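Local coordinates for protein uridylate kinase (Bacillus anthracis, PDB 2JJX) that catalyses the ATP-dependent phosphorylation of UMP to UDP in pyrimidine biosynthesis and carries an allosteric nucleotide-binding site, at residues Y12-I17 with M160-I165; S55-G60 with V136-G141; I40-L45 with T99-K104; L166-G171 with H221-D226. All blocks are in the same frame, centred on the assembly; numbering follows the deposited sequence.

In the fold
Contacts 1, 2 and 4 join neighbouring strands of the central sheet of the amino acid kinase fold. Contact 2 pairs strands 135-139 and 53-58, contact 1 pairs 14-19 and 164-169, and contact 4 pairs 164-169 and 220-224. Contacts 1 and 4 share a strand (centres about 16 Å apart); contacts 1 and 2 (centres about 14 Å apart) are joined by neighbouring strands 14-19 and 53-58. Contact 3, its centre about 16 Å from that of contact 2, sets helix 34-48 against the end of helix 76-101 and the residue that follows. Contacts 2 and 3 interleave within the span of contact 1; contact 4 follows. Distant segments thus form one sheet with helices packed on it.

Contact 1 (Y12-I17 with M160-I165); sequences YKRVLI and MNSDAI
Arg14 reaches across to the C-terminal end of helix 150-160. Its CB lies 4.0 Å from Asn161 O and close to Ser162 CA. The chain then bends at chi2 (-122°) and again at chi3, which carries CD past the hydroxyl of Ser162, itself bonded to Ala157 O, and turns the guanidinium toward the helix end. There the carbonyl of Met160 meets the edge of the guanidinium near its plane. NE donates to Met160 O at a modelled 2.5 Å, a length that is doubtful at this resolution, CZ stands 3.2 Å from that oxygen, and NH2 adds a weak, bent bond to it. NH1 leads away to salt bridges with Glu53 and Asp131. Asn161 ends the helix in a Schellman motif, and the partial negative charge of this C-terminus would probably stabilise the guanidinium. This turn feeds strand 164-169, which runs parallel to strand 14-19 in the central sheet of the amino acid kinase fold: Leu16 N bonds to Ala164 O at 3.2 Å, in the carbonyl plane. Asp163 is bonded at both its carboxylate and its backbone N. Its OD2 takes the Lys13 N-H at 2.8 Å through the anti lone pair, while its own N gives a 2.7 Å bond to Arg14 O from above the carbonyl plane. Tyr12 lays one ring face over Ala164, whose CB stands 3.7 Å from the centroid in a CH-pi contact, and the Tyr12 OH hydrogen-bonds to NE2 of His221. On the other face of the sheet, Leu16 CD1 runs alongside Ile165 CG1.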
loop_
_atom_site.group_PDB
_atom_site.type_symbol
_atom_site.label_atom_id
_atom_site.label_comp_id
_atom_site.label_asym_id
_atom_site.label_seq_id
_atom_site.Cartn_x
_atom_site.Cartn_y
_atom_site.Cartn_z
ATOM N N TYR A 12 -20.711 -25.124 -21.162
ATOM C CA TYR A 12 -19.624 -24.192 -20.896
ATOM C C TYR A 12 -18.671 -24.786 -19.874
ATOM O O TYR A 12 -19.085 -25.444 -18.924
ATOM C CB TYR A 12 -20.193 -22.882 -20.372
ATOM C CG TYR A 12 -21.335 -22.352 -21.198
ATOM C CD1 TYR A 12 -21.101 -21.853 -22.479
ATOM C CD2 TYR A 12 -22.598 -22.161 -20.639
ATOM C CE1 TYR A 12 -22.119 -21.253 -23.226
ATOM C CE2 TYR A 12 -23.628 -21.549 -21.372
ATOM C CZ TYR A 12 -23.377 -21.111 -22.669
ATOM O OH TYR A 12 -24.371 -20.530 -23.424
ATOM N N LYS A 13 -17.393 -24.489 -20.029
ATOM C CA LYS A 13 -16.404 -24.935 -19.060
ATOM C C LYS A 13 -16.205 -23.886 -17.961
ATOM O O LYS A 13 -15.948 -24.254 -16.815
ATOM C CB LYS A 13 -15.057 -25.224 -19.725
ATOM C CG LYS A 13 -15.119 -26.039 -20.999
ATOM C CD LYS A 13 -13.809 -26.770 -21.232
ATOM C CE LYS A 13 -13.939 -28.257 -20.949
ATOM N NZ LYS A 13 -12.863 -29.017 -21.643
ATOM N N ARG A 14 -16.261 -22.598 -18.328
ATOM C CA ARG A 14 -16.045 -21.473 -17.405
ATOM C C ARG A 14 -17.210 -20.508 -17.455
ATOM O O ARG A 14 -17.661 -20.107 -18.520
ATOM C CB ARG A 14 -14.781 -20.698 -17.775
ATOM C CG ARG A 14 -13.706 -20.690 -16.708
ATOM C CD ARG A 14 -13.355 -19.287 -16.288
ATOM N NE ARG A 14 -12.006 -18.871 -16.677
ATOM C CZ ARG A 14 -10.923 -19.645 -16.658
ATOM N NH1 ARG A 14 -10.998 -20.921 -16.320
ATOM N NH2 ARG A 14 -9.754 -19.138 -17.014
ATOM N N VAL A 15 -17.614 -20.031 -16.291
ATOM C CA VAL A 15 -18.823 -19.223 -16.192
ATOM C C VAL A 15 -18.794 -18.145 -15.092
ATOM O O VAL A 15 -18.256 -18.350 -14.023
ATOM C CB VAL A 15 -19.976 -20.209 -15.974
ATOM C CG1 VAL A 15 -20.621 -20.023 -14.617
ATOM C CG2 VAL A 15 -20.951 -20.182 -17.142
ATOM N N LEU A 16 -19.414 -17.002 -15.343
ATOM C CA LEU A 16 -19.497 -15.930 -14.347
ATOM C C LEU A 16 -20.941 -15.804 -13.952
ATOM O O LEU A 16 -21.793 -15.580 -14.800
ATOM C CB LEU A 16 -19.062 -14.575 -14.931
ATOM C CG LEU A 16 -18.995 -13.286 -14.090
ATOM C CD1 LEU A 16 -20.312 -12.877 -13.453
ATOM C CD2 LEU A 16 -17.852 -13.292 -13.084
ATOM N N ILE A 17 -21.211 -15.913 -12.660
ATOM C CA ILE A 17 -22.568 -15.748 -12.187
ATOM C C ILE A 17 -22.798 -14.368 -11.582
ATOM O O ILE A 17 -22.129 -13.974 -10.643
ATOM C CB ILE A 17 -22.976 -16.813 -11.223
ATOM C CG1 ILE A 17 -22.880 -18.184 -11.883
ATOM C CG2 ILE A 17 -24.377 -16.522 -10.743
ATOM C CD1 ILE A 17 -22.824 -19.346 -10.874
ATOM N N MET A 160 -11.692 -13.097 -17.314
ATOM C CA MET A 160 -11.477 -14.430 -16.804
ATOM C C MET A 160 -11.605 -15.490 -17.901
ATOM O O MET A 160 -11.357 -16.671 -17.664
ATOM C CB MET A 160 -12.429 -14.679 -15.625
ATOM C CG MET A 160 -11.845 -15.533 -14.521
ATOM S SD MET A 160 -10.755 -14.691 -13.399
ATOM C CE MET A 160 -9.916 -13.574 -14.386
ATOM N N ASN A 161 -11.894 -15.035 -19.116
ATOM C CA ASN A 161 -11.974 -15.900 -20.294
ATOM C C ASN A 161 -13.170 -16.791 -20.068
ATOM O O ASN A 161 -13.098 -18.002 -20.261
ATOM C CB ASN A 161 -10.758 -16.811 -20.430
ATOM C CG ASN A 161 -9.487 -16.073 -20.805
ATOM O OD1 ASN A 161 -9.459 -14.849 -20.894
ATOM N ND2 ASN A 161 -8.399 -16.823 -20.934
ATOM N N SER A 162 -14.233 -16.203 -19.539
ATOM C CA SER A 162 -15.444 -16.963 -19.284
ATOM C C SER A 162 -16.146 -17.349 -20.581
ATOM O O SER A 162 -15.927 -16.734 -21.613
ATOM C CB SER A 162 -16.355 -16.188 -18.339
ATOM O OG SER A 162 -15.682 -16.057 -17.097
ATOM N N ASP A 163 -16.913 -18.431 -20.546
ATOM C CA ASP A 163 -17.613 -18.908 -21.731
ATOM C C ASP A 163 -18.996 -18.248 -21.845
ATOM O O ASP A 163 -19.613 -18.232 -22.917
ATOM C CB ASP A 163 -17.817 -20.416 -21.614
ATOM C CG ASP A 163 -16.594 -21.211 -22.040
ATOM O OD1 ASP A 163 -15.718 -20.649 -22.731
ATOM O OD2 ASP A 163 -16.538 -22.422 -21.744
ATOM N N ALA A 164 -19.523 -17.797 -20.711
ATOM C CA ALA A 164 -20.847 -17.199 -20.654
ATOM C C ALA A 164 -21.028 -16.436 -19.338
ATOM O O ALA A 164 -20.287 -16.661 -18.390
ATOM C CB ALA A 164 -21.887 -18.257 -20.805
ATOM N N ILE A 165 -21.979 -15.504 -19.298
ATOM C CA ILE A 165 -22.307 -14.813 -18.063
ATOM C C ILE A 165 -23.752 -15.136 -17.755
ATOM O O ILE A 165 -24.626 -14.906 -18.574
ATOM C CB ILE A 165 -22.063 -13.299 -18.082
ATOM C CG1 ILE A 165 -22.353 -12.740 -16.695
ATOM C CG2 ILE A 165 -23.014 -12.615 -19.000
ATOM C CD1 ILE A 165 -22.477 -11.242 -16.656
#

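Contact 2 (S55-G60 with V136-G141); sequences SIVIGG and VIFGGG
With chi1 at -60°, Phe138 carries CG beside its own backbone N and opposite its carbonyl carbon, which lays the ring back along the sheet toward Ser55 and Val57. Val57 answers with a chi1 of 171° that sets CG2 beside its backbone N, on the side where the phenyl group passes. The two side chains cross obliquely: CG2 of Val57 comes to the ring edge, near its plane, and stands 3.8 Å from CB of Phe138. Farther out along the ring, CE1 approaches CB of Ser55 at 3.5 Å, while one ring face rests against CG2 of Val136 from its own strand. These four residues occupy one face of the sheet. On the other, Ile56 and Ile137 are paired in register, and CG1 of Ile58 lies 4.3 Å from CG2 of Ile137. The backbone supplies the parallel ladder between the two strands. Ile56 uses its N-H to reach Val136 O at 2.8 Å and its carbonyl to receive Phe138 N, the latter bond being almost straight at 176°. A CA-H...O contact from Ser55 to Val136 O adds to the first rung. Beyond the paired residues the strands end in glycines, where Gly140 N is held by Thr87 and Gly59 O by Asn90, consistent with the glycine-rich loops that bind phosphates in related kinases. Helices 150-160 and 123-131 cover the face of Ser55 and Phe138, helix 76-101 packs on the isoleucines through Leu94, and strand 14-19 continues the sheet beyond Ser55 and Val57.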
loop_
_atom_site.group_PDB
_atom_site.type_symbol
_atom_site.label_atom_id
_atom_site.label_comp_id
_atom_site.label_asym_id
_atom_site.label_seq_id
_atom_site.Cartn_x
_atom_site.Cartn_y
_atom_site.Cartn_z
ATOM N N SER A 55 -17.099 -18.175 -11.206
ATOM C CA SER A 55 -16.731 -16.889 -10.610
ATOM C C SER A 55 -18.069 -16.292 -10.228
ATOM O O SER A 55 -19.051 -16.563 -10.903
ATOM C CB SER A 55 -16.100 -15.951 -11.644
ATOM O OG SER A 55 -15.279 -16.661 -12.547
ATOM N N ILE A 56 -18.126 -15.485 -9.173
ATOM C CA ILE A 56 -19.396 -14.885 -8.765
ATOM C C ILE A 56 -19.246 -13.400 -8.500
ATOM O O ILE A 56 -18.256 -12.975 -7.906
ATOM C CB ILE A 56 -19.992 -15.632 -7.556
ATOM C CG1 ILE A 56 -19.972 -17.145 -7.789
ATOM C CG2 ILE A 56 -21.350 -15.082 -7.141
ATOM C CD1 ILE A 56 -20.693 -17.939 -6.736
ATOM N N VAL A 57 -20.211 -12.614 -8.967
ATOM C CA VAL A 57 -20.242 -11.175 -8.707
ATOM C C VAL A 57 -21.579 -10.825 -8.035
ATOM O O VAL A 57 -22.647 -11.135 -8.552
ATOM C CB VAL A 57 -19.959 -10.361 -9.977
ATOM C CG1 VAL A 57 -20.214 -8.896 -9.746
ATOM C CG2 VAL A 57 -18.527 -10.563 -10.423
ATOM N N ILE A 58 -21.519 -10.325 -6.802
ATOM C CA ILE A 58 -22.743 -9.986 -6.059
ATOM C C ILE A 58 -22.925 -8.473 -5.964
ATOM O O ILE A 58 -21.954 -7.735 -5.863
ATOM C CB ILE A 58 -22.771 -10.593 -4.620
ATOM C CG1 ILE A 58 -21.661 -11.609 -4.436
ATOM C CG2 ILE A 58 -24.124 -11.227 -4.281
ATOM C CD1 ILE A 58 -22.023 -12.643 -3.404
ATOM N N GLY A 59 -24.174 -8.028 -5.903
ATOM C CA GLY A 59 -24.492 -6.629 -5.701
ATOM C C GLY A 59 -24.608 -6.350 -4.212
ATOM O O GLY A 59 -24.578 -7.291 -3.417
ATOM N N GLY A 60 -24.707 -5.083 -3.815
ATOM C CA GLY A 60 -24.822 -4.762 -2.403
ATOM C C GLY A 60 -26.175 -4.260 -1.989
ATOM O O GLY A 60 -26.316 -3.578 -0.999
ATOM N N VAL A 136 -14.308 -18.662 -7.172
ATOM C CA VAL A 136 -13.884 -17.301 -6.897
ATOM C C VAL A 136 -14.995 -16.280 -6.843
ATOM O O VAL A 136 -15.906 -16.285 -7.676
ATOM C CB VAL A 136 -12.612 -16.828 -7.612
ATOM C CG1 VAL A 136 -11.903 -17.928 -8.390
ATOM C CG2 VAL A 136 -12.844 -15.587 -8.386
ATOM N N ILE A 137 -14.949 -15.450 -5.804
ATOM C CA ILE A 137 -15.936 -14.405 -5.615
ATOM C C ILE A 137 -15.282 -13.060 -5.717
ATOM O O ILE A 137 -14.229 -12.824 -5.130
ATOM C CB ILE A 137 -16.670 -14.551 -4.288
ATOM C CG1 ILE A 137 -17.193 -15.991 -4.130
ATOM C CG2 ILE A 137 -17.799 -13.533 -4.193
ATOM C CD1 ILE A 137 -18.169 -16.167 -2.971
ATOM N N PHE A 138 -15.913 -12.197 -6.503
ATOM C CA PHE A 138 -15.418 -10.851 -6.718
ATOM C C PHE A 138 -16.302 -9.841 -6.002
ATOM O O PHE A 138 -17.513 -9.753 -6.256
ATOM C CB PHE A 138 -15.427 -10.569 -8.204
ATOM C CG PHE A 138 -14.562 -11.508 -9.006
ATOM C CD1 PHE A 138 -15.112 -12.271 -10.023
ATOM C CD2 PHE A 138 -13.188 -11.487 -8.864
ATOM C CE1 PHE A 138 -14.329 -13.035 -10.817
ATOM C CE2 PHE A 138 -12.385 -12.207 -9.713
ATOM C CZ PHE A 138 -12.955 -13.018 -10.653
ATOM N N GLY A 139 -15.671 -9.071 -5.117
ATOM C CA GLY A 139 -16.318 -8.029 -4.341
ATOM C C GLY A 139 -15.765 -6.664 -4.683
ATOM O O GLY A 139 -14.639 -6.557 -5.150
ATOM N N GLY A 140 -16.550 -5.623 -4.431
ATOM C CA GLY A 140 -16.163 -4.251 -4.705
ATOM C C GLY A 140 -16.214 -3.954 -6.188
ATOM O O GLY A 140 -15.534 -3.066 -6.685
ATOM N N GLY A 141 -17.027 -4.721 -6.899
ATOM C CA GLY A 141 -17.138 -4.604 -8.336
ATOM C C GLY A 141 -15.885 -4.286 -9.147
ATOM O O GLY A 141 -15.057 -5.136 -9.425
#

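Contact 3 (I40-L45 with T99-K104); sequences IANEIL and TSKTNK
Ala41 turns its methyl toward Lys101, with CB 3.5 Å from CE and slightly farther from CD, so that the CD-CE portion of the lysine lies over it. The Ala41 methyl also touches Val97 and Leu98, one turn back on the other helix. At Asn42, CG sits beside the backbone N (chi1 -73°), and the amide swings round to bring its oxygen to the far end of the same lysine. OD1 is 3.3 Å from CE and equally far from NZ, with the two side chains crossing at about a right angle. Bends at chi2, chi3 and chi4 wrap Lys101 into this course, and it also touches Glu38. One helical turn after Ala41, tied to it by the Leu45 N to Ala41 O bond of 2.9 Å, Leu45 points to the same partner. Its CD1 packs against CB of Lys101 at 3.7 Å, while the isobutyl group slides past Thr102 in the opposite direction, too tightly in the model for the exact spacing to be trusted. Next to this patch, Ser100 packs on Trp72 of the second subunit, placing helix 76-101 close to a subunit boundary. Helix 34-48 lies beside the C-terminal end of helix 76-101 and the turn after it, both on one face of a largely parallel sheet; with other helices on the opposite face, this is characteristic of the three-layer alpha/beta/alpha sandwich of amino acid kinases.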
loop_
_atom_site.group_PDB
_atom_site.type_symbol
_atom_site.label_atom_id
_atom_site.label_comp_id
_atom_site.label_asym_id
_atom_site.label_seq_id
_atom_site.Cartn_x
_atom_site.Cartn_y
_atom_site.Cartn_z
ATOM N N ILE A 40 -29.059 -20.140 -2.793
ATOM C CA ILE A 40 -27.938 -19.642 -3.588
ATOM C C ILE A 40 -26.749 -20.595 -3.579
ATOM O O ILE A 40 -26.109 -20.822 -4.600
ATOM C CB ILE A 40 -27.523 -18.220 -3.168
ATOM C CG1 ILE A 40 -28.686 -17.245 -3.336
ATOM C CG2 ILE A 40 -26.297 -17.754 -3.943
ATOM C CD1 ILE A 40 -28.448 -15.864 -2.701
ATOM N N ALA A 41 -26.409 -21.119 -2.406
ATOM C CA ALA A 41 -25.270 -22.022 -2.284
ATOM C C ALA A 41 -25.516 -23.274 -3.118
ATOM O O ALA A 41 -24.636 -23.742 -3.832
ATOM C CB ALA A 41 -25.029 -22.371 -0.826
ATOM N N ASN A 42 -26.723 -23.817 -3.012
ATOM C CA ASN A 42 -27.067 -25.068 -3.669
ATOM C C ASN A 42 -27.052 -24.946 -5.185
ATOM O O ASN A 42 -26.543 -25.818 -5.890
ATOM C CB ASN A 42 -28.445 -25.516 -3.203
ATOM C CG ASN A 42 -28.430 -26.029 -1.790
ATOM O OD1 ASN A 42 -27.373 -26.347 -1.237
ATOM N ND2 ASN A 42 -29.606 -26.116 -1.189
ATOM N N GLU A 43 -27.642 -23.865 -5.680
ATOM C CA GLU A 43 -27.653 -23.589 -7.115
ATOM C C GLU A 43 -26.233 -23.430 -7.636
ATOM O O GLU A 43 -25.950 -23.779 -8.782
ATOM C CB GLU A 43 -28.406 -22.286 -7.407
ATOM C CG GLU A 43 -29.883 -22.345 -7.076
ATOM C CD GLU A 43 -30.566 -23.563 -7.668
ATOM O OE1 GLU A 43 -30.714 -23.601 -8.911
ATOM O OE2 GLU A 43 -30.989 -24.446 -6.885
ATOM N N ILE A 44 -25.359 -22.840 -6.824
ATOM C CA ILE A 44 -23.979 -22.606 -7.255
ATOM C C ILE A 44 -23.199 -23.903 -7.283
ATOM O O ILE A 44 -22.385 -24.122 -8.180
ATOM C CB ILE A 44 -23.254 -21.535 -6.395
ATOM C CG1 ILE A 44 -23.920 -20.176 -6.548
ATOM C CG2 ILE A 44 -21.785 -21.412 -6.757
ATOM C CD1 ILE A 44 -23.365 -19.175 -5.574
ATOM N N LEU A 45 -23.466 -24.756 -6.300
ATOM C CA LEU A 45 -22.748 -26.008 -6.174
ATOM C C LEU A 45 -23.167 -26.988 -7.249
ATOM O O LEU A 45 -22.322 -27.612 -7.892
ATOM C CB LEU A 45 -22.935 -26.592 -4.780
ATOM C CG LEU A 45 -22.256 -25.635 -3.797
ATOM C CD1 LEU A 45 -22.487 -25.937 -2.297
ATOM C CD2 LEU A 45 -20.777 -25.570 -4.178
ATOM N N THR A 99 -18.394 -22.432 1.971
ATOM C CA THR A 99 -17.409 -23.269 2.656
ATOM C C THR A 99 -18.068 -24.369 3.482
ATOM O O THR A 99 -17.606 -25.511 3.519
ATOM C CB THR A 99 -16.512 -22.414 3.539
ATOM O OG1 THR A 99 -15.777 -21.510 2.717
ATOM C CG2 THR A 99 -15.523 -23.289 4.295
ATOM N N SER A 100 -19.141 -24.000 4.171
ATOM C CA SER A 100 -19.867 -24.925 5.012
ATOM C C SER A 100 -20.393 -26.134 4.227
ATOM O O SER A 100 -20.491 -27.232 4.780
ATOM C CB SER A 100 -21.020 -24.213 5.711
ATOM O OG SER A 100 -22.149 -24.193 4.862
ATOM N N LYS A 101 -20.703 -25.944 2.944
ATOM C CA LYS A 101 -21.288 -27.002 2.125
ATOM C C LYS A 101 -20.380 -27.679 1.122
ATOM O O LYS A 101 -20.738 -28.704 0.549
ATOM C CB LYS A 101 -22.529 -26.480 1.412
ATOM C CG LYS A 101 -23.689 -26.235 2.335
ATOM C CD LYS A 101 -24.330 -24.914 2.003
ATOM C CE LYS A 101 -25.613 -25.120 1.207
ATOM N NZ LYS A 101 -26.706 -25.791 1.990
ATOM N N THR A 102 -19.244 -27.065 0.835
ATOM C CA THR A 102 -18.323 -27.637 -0.144
ATOM C C THR A 102 -16.988 -27.946 0.499
ATOM O O THR A 102 -16.700 -27.515 1.612
ATOM C CB THR A 102 -18.128 -26.681 -1.338
ATOM O OG1 THR A 102 -19.393 -26.447 -1.963
ATOM C CG2 THR A 102 -17.174 -27.268 -2.354
ATOM N N ASN A 103 -16.157 -28.673 -0.226
ATOM C CA ASN A 103 -14.833 -29.008 0.268
ATOM C C ASN A 103 -13.909 -28.204 -0.615
ATOM O O ASN A 103 -12.710 -28.086 -0.349
ATOM C CB ASN A 103 -14.550 -30.494 0.061
ATOM C CG ASN A 103 -14.653 -31.274 1.339
ATOM O OD1 ASN A 103 -14.418 -30.729 2.419
ATOM N ND2 ASN A 103 -15.043 -32.540 1.238
ATOM N N LYS A 104 -14.487 -27.714 -1.712
ATOM C CA LYS A 104 -13.755 -26.936 -2.701
ATOM C C LYS A 104 -13.217 -25.684 -2.032
ATOM O O LYS A 104 -13.697 -25.260 -0.980
ATOM C CB LYS A 104 -14.670 -26.550 -3.869
ATOM C CG LYS A 104 -15.293 -27.723 -4.603
ATOM C CD LYS A 104 -14.450 -28.160 -5.801
ATOM C CE LYS A 104 -15.251 -28.995 -6.816
ATOM N NZ LYS A 104 -16.487 -29.651 -6.265
#

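Contact 4 (L166-G171 with H221-D226); sequences LVAKQG and HVFNFD
Leu166 and His221 open a run of four parallel pairs in which strands 166-169 and 221-224 lie next to each other, at 28°, in the central sheet of the amino acid kinase fold. Backbone hydrogen bonds set the register. Val167 N reaches His221 O at 2.7 Å, Lys169 N reaches Phe223 O, and Lys169 O in turn receives Phe225 N, so the ladder carries on just past the second strand. Between these rungs, Val222 CA makes a CA-H...O contact with Val167 O. Aliphatic groups pack on aromatic rings on the face bearing Leu166, Ala168, His221 and Phe223. A chi1 of 59° folds the Phe223 ring back over the neighbouring strand: CB of Leu166 meets its edge, with CE1 at 3.5 Å, and CA of Ala168 sits over one face in a CH-pi contact, 4.2 Å from the centroid. CD2 of Leu166 runs alongside His221, and CB of Ala168 touches CB of Phe225 at 3.4 Å. Helix 230-235 packs on His221 and Phe223, while Phe225 is lodged against Ile40 and Glu43 of helix 34-48 and meets His39 edge-to-face. Aliphatic contacts occupy the reverse face, where CG2 of Val167 lies 3.7 Å from CG2 of Val222 and CG of Lys169 leans on CG1 of the same valine. Where the strands give way to turns, Asp226 merely abuts CB of Gln170, and its OD1 makes a long, weak ion pair with Arg36. The last link is a weak one, from Gly171 N to OD1 of Asn224, 2.8 Å long but bent to 127° at the hydrogen.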
loop_
_atom_site.group_PDB
_atom_site.type_symbol
_atom_site.label_atom_id
_atom_site.label_comp_id
_atom_site.label_asym_id
_atom_site.label_seq_id
_atom_site.Cartn_x
_atom_site.Cartn_y
_atom_site.Cartn_z
ATOM N N LEU A 166 -24.000 -15.770 -16.619
ATOM C CA LEU A 166 -25.363 -16.101 -16.259
ATOM C C LEU A 166 -25.849 -15.026 -15.307
ATOM O O LEU A 166 -25.262 -14.796 -14.260
ATOM C CB LEU A 166 -25.437 -17.500 -15.641
ATOM C CG LEU A 166 -24.560 -18.586 -16.258
ATOM C CD1 LEU A 166 -24.315 -19.619 -15.182
ATOM C CD2 LEU A 166 -25.239 -19.219 -17.434
ATOM N N VAL A 167 -26.816 -14.251 -15.773
ATOM C CA VAL A 167 -27.375 -13.176 -14.983
ATOM C C VAL A 167 -28.676 -13.608 -14.312
ATOM O O VAL A 167 -29.741 -13.690 -14.933
ATOM C CB VAL A 167 -27.473 -11.902 -15.791
ATOM C CG1 VAL A 167 -27.030 -12.152 -17.213
ATOM C CG2 VAL A 167 -28.871 -11.319 -15.729
ATOM N N ALA A 168 -28.535 -14.052 -13.073
ATOM C CA ALA A 168 -29.672 -14.524 -12.310
ATOM C C ALA A 168 -30.653 -13.413 -11.922
ATOM O O ALA A 168 -30.290 -12.424 -11.290
ATOM C CB ALA A 168 -29.182 -15.259 -11.075
ATOM N N LYS A 169 -31.915 -13.613 -12.281
ATOM C CA LYS A 169 -32.993 -12.684 -11.952
ATOM C C LYS A 169 -33.901 -13.391 -10.948
ATOM O O LYS A 169 -33.919 -14.630 -10.873
ATOM C CB LYS A 169 -33.825 -12.357 -13.202
ATOM C CG LYS A 169 -33.320 -11.179 -14.029
ATOM C CD LYS A 169 -32.105 -10.530 -13.382
ATOM C CE LYS A 169 -31.923 -9.093 -13.863
ATOM N NZ LYS A 169 -32.424 -8.944 -15.257
ATOM N N GLN A 170 -34.643 -12.602 -10.172
ATOM C CA GLN A 170 -35.623 -13.153 -9.245
ATOM C C GLN A 170 -37.035 -12.806 -9.712
ATOM O O GLN A 170 -37.340 -11.651 -10.018
ATOM C CB GLN A 170 -35.380 -12.765 -7.769
ATOM C CG GLN A 170 -34.664 -11.454 -7.491
ATOM C CD GLN A 170 -34.750 -11.015 -6.029
ATOM O OE1 GLN A 170 -34.868 -11.842 -5.116
ATOM N NE2 GLN A 170 -34.676 -9.700 -5.802
ATOM N N GLY A 171 -37.838 -13.848 -9.906
ATOM C CA GLY A 171 -39.222 -13.734 -10.338
ATOM C C GLY A 171 -39.520 -13.818 -11.828
ATOM O O GLY A 171 -40.464 -14.509 -12.232
ATOM N N HIS A 221 -27.030 -15.090 -20.124
ATOM C CA HIS A 221 -28.276 -15.790 -19.888
ATOM C C HIS A 221 -29.060 -15.092 -18.802
ATOM O O HIS A 221 -28.548 -14.867 -17.717
ATOM C CB HIS A 221 -28.016 -17.238 -19.507
ATOM C CG HIS A 221 -27.528 -18.075 -20.649
ATOM N ND1 HIS A 221 -28.379 -18.818 -21.437
ATOM C CD2 HIS A 221 -26.280 -18.297 -21.131
ATOM C CE1 HIS A 221 -27.679 -19.445 -22.367
ATOM N NE2 HIS A 221 -26.401 -19.153 -22.198
ATOM N N VAL A 222 -30.282 -14.679 -19.117
ATOM C CA VAL A 222 -31.148 -14.067 -18.118
ATOM C C VAL A 222 -32.226 -15.095 -17.797
ATOM O O VAL A 222 -32.817 -15.705 -18.692
ATOM C CB VAL A 222 -31.694 -12.700 -18.591
ATOM C CG1 VAL A 222 -32.506 -12.010 -17.486
ATOM C CG2 VAL A 222 -30.540 -11.800 -19.041
ATOM N N PHE A 223 -32.390 -15.392 -16.515
ATOM C CA PHE A 223 -33.288 -16.472 -16.136
ATOM C C PHE A 223 -33.718 -16.343 -14.697
ATOM O O PHE A 223 -33.193 -15.513 -13.970
ATOM C CB PHE A 223 -32.572 -17.812 -16.304
ATOM C CG PHE A 223 -31.322 -17.940 -15.470
ATOM C CD1 PHE A 223 -30.070 -17.674 -16.009
ATOM C CD2 PHE A 223 -31.409 -18.236 -14.120
ATOM C CE1 PHE A 223 -28.948 -17.719 -15.212
ATOM C CE2 PHE A 223 -30.282 -18.317 -13.343
ATOM C CZ PHE A 223 -29.053 -18.048 -13.882
ATOM N N ASN A 224 -34.641 -17.207 -14.281
ATOM C CA ASN A 224 -35.182 -17.196 -12.913
ATOM C C ASN A 224 -34.292 -17.951 -11.926
ATOM O O ASN A 224 -34.383 -19.176 -11.824
ATOM C CB ASN A 224 -36.567 -17.853 -12.905
ATOM C CG ASN A 224 -37.517 -17.209 -11.909
ATOM O OD1 ASN A 224 -37.142 -16.286 -11.183
ATOM N ND2 ASN A 224 -38.761 -17.672 -11.894
ATOM N N PHE A 225 -33.476 -17.239 -11.160
ATOM C CA PHE A 225 -32.599 -17.917 -10.204
ATOM C C PHE A 225 -33.445 -18.604 -9.133
ATOM O O PHE A 225 -33.073 -19.661 -8.615
ATOM C CB PHE A 225 -31.661 -16.911 -9.536
ATOM C CG PHE A 225 -30.565 -17.537 -8.708
ATOM C CD1 PHE A 225 -29.453 -18.105 -9.314
ATOM C CD2 PHE A 225 -30.569 -17.408 -7.320
ATOM C CE1 PHE A 225 -28.385 -18.579 -8.539
ATOM C CE2 PHE A 225 -29.514 -17.887 -6.549
ATOM C CZ PHE A 225 -28.421 -18.477 -7.159
ATOM N N ASP A 226 -34.585 -17.992 -8.820
ATOM C CA ASP A 226 -35.493 -18.474 -7.789
ATOM C C ASP A 226 -36.085 -19.846 -8.066
ATOM O O ASP A 226 -36.710 -20.425 -7.182
ATOM C CB ASP A 226 -36.613 -17.465 -7.549
ATOM C CG ASP A 226 -36.117 -16.168 -6.932
ATOM O OD1 ASP A 226 -34.904 -16.054 -6.674
ATOM O OD2 ASP A 226 -36.954 -15.264 -6.715
#